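Long-range contact in mitotic checkpoint control protein kinase BUB1 (Drosophila melanogaster, PDB 6JKK), which probably acts as an ATP-binding protein kinase of the mitotic checkpoint at the kinetochore, this chain being its kinase domain: residues A[257-266]-A[278-286]. Numbering follows the deposited sequence.
Sequences HVLLFGRYME and PKTNVPRYF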
loop_
_atom_site.group_PDB
_atom_site.type_symbol
_atom_site.label_atom_id
_atom_site.label_comp_id
_atom_site.label_asym_id
_atom_site.label_seq_id
_atom_site.Cartn_x
_atom_site.Cartn_y
_atom_site.Cartn_z
ATOM N N HIS A 257 8.657 -5.741 -9.221
ATOM C CA HIS A 257 8.751 -6.065 -10.646
ATOM C C HIS A 257 8.520 -4.844 -11.540
ATOM O O HIS A 257 9.222 -4.653 -12.540
ATOM C CB HIS A 257 7.749 -7.176 -10.994
ATOM C CG HIS A 257 7.913 -7.739 -12.370
ATOM N ND1 HIS A 257 7.447 -7.099 -13.498
ATOM C CD2 HIS A 257 8.475 -8.895 -12.800
ATOM C CE1 HIS A 257 7.726 -7.828 -14.565
ATOM N NE2 HIS A 257 8.350 -8.924 -14.169
ATOM N N VAL A 258 7.528 -4.029 -11.191
ATOM C CA VAL A 258 7.229 -2.824 -11.972
ATOM C C VAL A 258 8.385 -1.829 -11.889
ATOM O O VAL A 258 8.745 -1.195 -12.886
ATOM C CB VAL A 258 5.912 -2.156 -11.506
ATOM C CG1 VAL A 258 5.658 -0.873 -12.277
ATOM C CG2 VAL A 258 4.753 -3.098 -11.710
ATOM N N LEU A 259 8.973 -1.705 -10.698
ATOM C CA LEU A 259 10.075 -0.777 -10.478
ATOM C C LEU A 259 11.308 -1.210 -11.264
ATOM O O LEU A 259 11.949 -0.397 -11.933
ATOM C CB LEU A 259 10.409 -0.691 -8.983
ATOM C CG LEU A 259 9.303 -0.188 -8.050
ATOM C CD1 LEU A 259 9.790 -0.125 -6.610
ATOM C CD2 LEU A 259 8.827 1.169 -8.497
ATOM N N LEU A 260 11.637 -2.496 -11.176
ATOM C CA LEU A 260 12.822 -3.044 -11.841
ATOM C C LEU A 260 12.727 -3.030 -13.368
ATOM O O LEU A 260 13.709 -2.730 -14.062
ATOM C CB LEU A 260 13.067 -4.484 -11.377
ATOM C CG LEU A 260 13.880 -4.768 -10.117
ATOM C CD1 LEU A 260 13.947 -6.260 -9.845
ATOM C CD2 LEU A 260 15.284 -4.195 -10.247
ATOM N N PHE A 261 11.550 -3.369 -13.888
ATOM C CA PHE A 261 11.424 -3.696 -15.301
ATOM C C PHE A 261 10.550 -2.733 -16.105
ATOM O O PHE A 261 10.562 -2.762 -17.338
ATOM C CB PHE A 261 10.940 -5.148 -15.466
ATOM C CG PHE A 261 11.859 -6.168 -14.840
ATOM C CD1 PHE A 261 13.193 -6.253 -15.231
ATOM C CD2 PHE A 261 11.387 -7.046 -13.872
ATOM C CE1 PHE A 261 14.045 -7.189 -14.659
ATOM C CE2 PHE A 261 12.226 -7.985 -13.294
ATOM C CZ PHE A 261 13.559 -8.057 -13.684
ATOM N N GLY A 262 9.794 -1.881 -15.421
ATOM C CA GLY A 262 8.912 -0.952 -16.111
ATOM C C GLY A 262 7.679 -1.632 -16.679
ATOM O O GLY A 262 6.891 -1.015 -17.404
ATOM N N ARG A 263 7.510 -2.908 -16.348
ATOM C CA ARG A 263 6.390 -3.689 -16.857
ATOM C C ARG A 263 5.688 -4.405 -15.720
ATOM O O ARG A 263 6.292 -4.670 -14.684
ATOM C CB ARG A 263 6.870 -4.724 -17.874
ATOM C CG ARG A 263 7.328 -4.160 -19.204
ATOM C CD ARG A 263 7.721 -5.294 -20.135
ATOM N NE ARG A 263 8.881 -6.018 -19.624
ATOM C CZ ARG A 263 10.119 -5.871 -20.085
ATOM N NH1 ARG A 263 10.364 -5.033 -21.087
ATOM N NH2 ARG A 263 11.113 -6.569 -19.553
ATOM N N TYR A 264 4.415 -4.734 -15.912
ATOM C CA TYR A 264 3.678 -5.460 -14.883
ATOM C C TYR A 264 4.080 -6.933 -14.837
ATOM O O TYR A 264 4.515 -7.501 -15.837
ATOM C CB TYR A 264 2.168 -5.264 -15.060
ATOM C CG TYR A 264 1.774 -3.819 -14.841
ATOM C CD1 TYR A 264 1.867 -3.246 -13.578
ATOM C CD2 TYR A 264 1.339 -3.022 -15.895
ATOM C CE1 TYR A 264 1.531 -1.928 -13.364
ATOM C CE2 TYR A 264 0.997 -1.699 -15.689
ATOM C CZ TYR A 264 1.098 -1.159 -14.420
ATOM O OH TYR A 264 0.764 0.159 -14.201
ATOM N N MET A 265 3.956 -7.537 -13.662
ATOM C CA MET A 265 4.401 -8.908 -13.453
ATOM C C MET A 265 3.423 -9.943 -13.997
ATOM O O MET A 265 2.227 -9.910 -13.697
ATOM C CB MET A 265 4.626 -9.154 -11.961
ATOM C CG MET A 265 5.122 -10.555 -11.626
ATOM S SD MET A 265 5.368 -10.777 -9.855
ATOM C CE MET A 265 3.674 -10.856 -9.262
ATOM N N GLU A 266 3.943 -10.857 -14.806
ATOM C CA GLU A 266 3.224 -12.069 -15.145
ATOM C C GLU A 266 3.973 -13.223 -14.514
ATOM O O GLU A 266 5.181 -13.389 -14.713
ATOM C CB GLU A 266 3.164 -12.276 -16.650
ATOM C CG GLU A 266 2.700 -11.075 -17.430
ATOM C CD GLU A 266 2.758 -11.340 -18.912
ATOM O OE1 GLU A 266 3.615 -10.735 -19.593
ATOM O OE2 GLU A 266 1.960 -12.176 -19.387
ATOM N N PRO A 278 8.417 -14.736 -11.821
ATOM C CA PRO A 278 7.979 -13.861 -12.912
ATOM C C PRO A 278 8.463 -14.392 -14.251
ATOM O O PRO A 278 9.514 -15.041 -14.317
ATOM C CB PRO A 278 8.676 -12.536 -12.595
ATOM C CG PRO A 278 8.855 -12.559 -11.097
ATOM C CD PRO A 278 9.160 -14.002 -10.779
ATOM N N LYS A 279 7.704 -14.120 -15.308
ATOM C CA LYS A 279 8.052 -14.565 -16.651
ATOM C C LYS A 279 9.349 -13.898 -17.109
ATOM O O LYS A 279 10.115 -14.457 -17.897
ATOM C CB LYS A 279 6.905 -14.214 -17.595
ATOM C CG LYS A 279 6.924 -14.914 -18.930
ATOM C CD LYS A 279 5.564 -14.763 -19.592
ATOM C CE LYS A 279 5.583 -15.261 -21.019
ATOM N NZ LYS A 279 4.227 -15.158 -21.632
ATOM N N THR A 280 9.585 -12.698 -16.586
ATOM C CA THR A 280 10.761 -11.901 -16.923
ATOM C C THR A 280 12.036 -12.446 -16.279
ATOM O O THR A 280 12.091 -12.650 -15.065
ATOM C CB THR A 280 10.566 -10.435 -16.465
ATOM O OG1 THR A 280 9.434 -9.869 -17.137
ATOM C CG2 THR A 280 11.797 -9.607 -16.779
ATOM N N ASN A 281 13.059 -12.681 -17.096
ATOM C CA ASN A 281 14.370 -13.057 -16.583
ATOM C C ASN A 281 15.109 -11.844 -16.021
ATOM O O ASN A 281 15.275 -10.840 -16.713
ATOM C CB ASN A 281 15.214 -13.696 -17.690
ATOM C CG ASN A 281 14.605 -14.979 -18.230
ATOM O OD1 ASN A 281 14.173 -15.844 -17.469
ATOM N ND2 ASN A 281 14.570 -15.105 -19.553
ATOM N N VAL A 282 15.536 -11.936 -14.766
ATOM C CA VAL A 282 16.422 -10.932 -14.186
ATOM C C VAL A 282 17.733 -10.974 -14.965
ATOM O O VAL A 282 18.302 -12.049 -15.150
ATOM C CB VAL A 282 16.712 -11.232 -12.705
ATOM C CG1 VAL A 282 17.485 -10.088 -12.072
ATOM C CG2 VAL A 282 15.409 -11.486 -11.943
ATOM N N PRO A 283 18.202 -9.813 -15.458
ATOM C CA PRO A 283 19.461 -9.767 -16.219
ATOM C C PRO A 283 20.641 -10.295 -15.397
ATOM O O PRO A 283 20.705 -10.004 -14.206
ATOM C CB PRO A 283 19.638 -8.271 -16.505
ATOM C CG PRO A 283 18.244 -7.706 -16.460
ATOM C CD PRO A 283 17.531 -8.500 -15.405
ATOM N N ARG A 284 21.546 -11.057 -16.015
ATOM C CA ARG A 284 22.692 -11.636 -15.297
ATOM C C ARG A 284 23.512 -10.552 -14.602
ATOM O O ARG A 284 24.096 -10.783 -13.541
ATOM C CB ARG A 284 23.605 -12.405 -16.263
ATOM C CG ARG A 284 24.350 -13.652 -15.702
ATOM C CD ARG A 284 24.767 -13.613 -14.215
ATOM N NE ARG A 284 25.672 -12.514 -13.877
ATOM C CZ ARG A 284 26.519 -12.523 -12.849
ATOM N NH1 ARG A 284 26.596 -13.585 -12.058
ATOM N NH2 ARG A 284 27.297 -11.472 -12.615
ATOM N N TYR A 285 23.562 -9.369 -15.201
ATOM C CA TYR A 285 24.376 -8.299 -14.638
ATOM C C TYR A 285 23.713 -7.593 -13.454
ATOM O O TYR A 285 24.378 -6.859 -12.713
ATOM C CB TYR A 285 24.804 -7.308 -15.715
ATOM C CG TYR A 285 23.699 -6.823 -16.612
ATOM C CD1 TYR A 285 23.433 -7.455 -17.821
ATOM C CD2 TYR A 285 22.943 -5.717 -16.268
ATOM C CE1 TYR A 285 22.434 -7.007 -18.649
ATOM C CE2 TYR A 285 21.942 -5.260 -17.087
ATOM C CZ TYR A 285 21.694 -5.909 -18.277
ATOM O OH TYR A 285 20.691 -5.456 -19.097
ATOM N N PHE A 286 22.414 -7.824 -13.265
ATOM C CA PHE A 286 21.759 -7.409 -12.028
ATOM C C PHE A 286 22.297 -8.275 -10.906
ATOM O O PHE A 286 23.062 -9.210 -11.144
ATOM C CB PHE A 286 20.238 -7.602 -12.090
ATOM C CG PHE A 286 19.492 -6.447 -12.696
ATOM C CD1 PHE A 286 18.149 -6.242 -12.393
ATOM C CD2 PHE A 286 20.119 -5.588 -13.589
ATOM C CE1 PHE A 286 17.444 -5.184 -12.963
ATOM C CE2 PHE A 286 19.429 -4.531 -14.164
ATOM C CZ PHE A 286 18.088 -4.328 -13.853
HETATM O O HOH W 1 6.947 -10.988 -15.621
#
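Phe261 and Thr280 lead a mostly apolar contact in the helical lobe of the kinase domain, where the end of helix 246-261 meets the loop between strand 276-278 and helix 288-299. The Thr280 methyl, CG2, sits squarely over one face of the Phe261 ring, 3.7 Å from its centroid and 2° off the normal, a CH-pi contact. Leu260 CB covers the opposite face. Pro283 CD meets the ring edge, 3.8 Å from Phe261 CE1. Further along, Leu260 CD2 packs 3.6 Å from Phe286 CE1. Leu260 also reaches Val159 of helix 156-175 and Trp291 of helix 288-299, which joins helix 246-261 to both helices.

His257 links helix, turn and loop. With CG anti to the backbone N (chi1 -171°), its ring lies between Phe261 CD2 over one face and Met265 CA over the other. His257 ND1 donates to Arg263 O at 2.9 Å, with the oxygen in the ring plane, which, with the packing on both faces, helps to fix the ring's rotation. His257 CD2 touches Pro278 CB at 3.7 Å. A leucine in its place would probably leave Arg263 O without this donor and the turn after the helix less firmly held.

At the far end, Lys279 N donates to Glu266 O at 2.7 Å, nearly in line with the carbonyl. A water accepts from Glu266 N and Thr280 N, bridging the two backbones. The helix ends in a turn at Gly262, which has positive phi. The contact joins the end of helix 246-261, the kinase alphaF, to the segment leading into helix 288-299 in the C-lobe of the protein kinase fold.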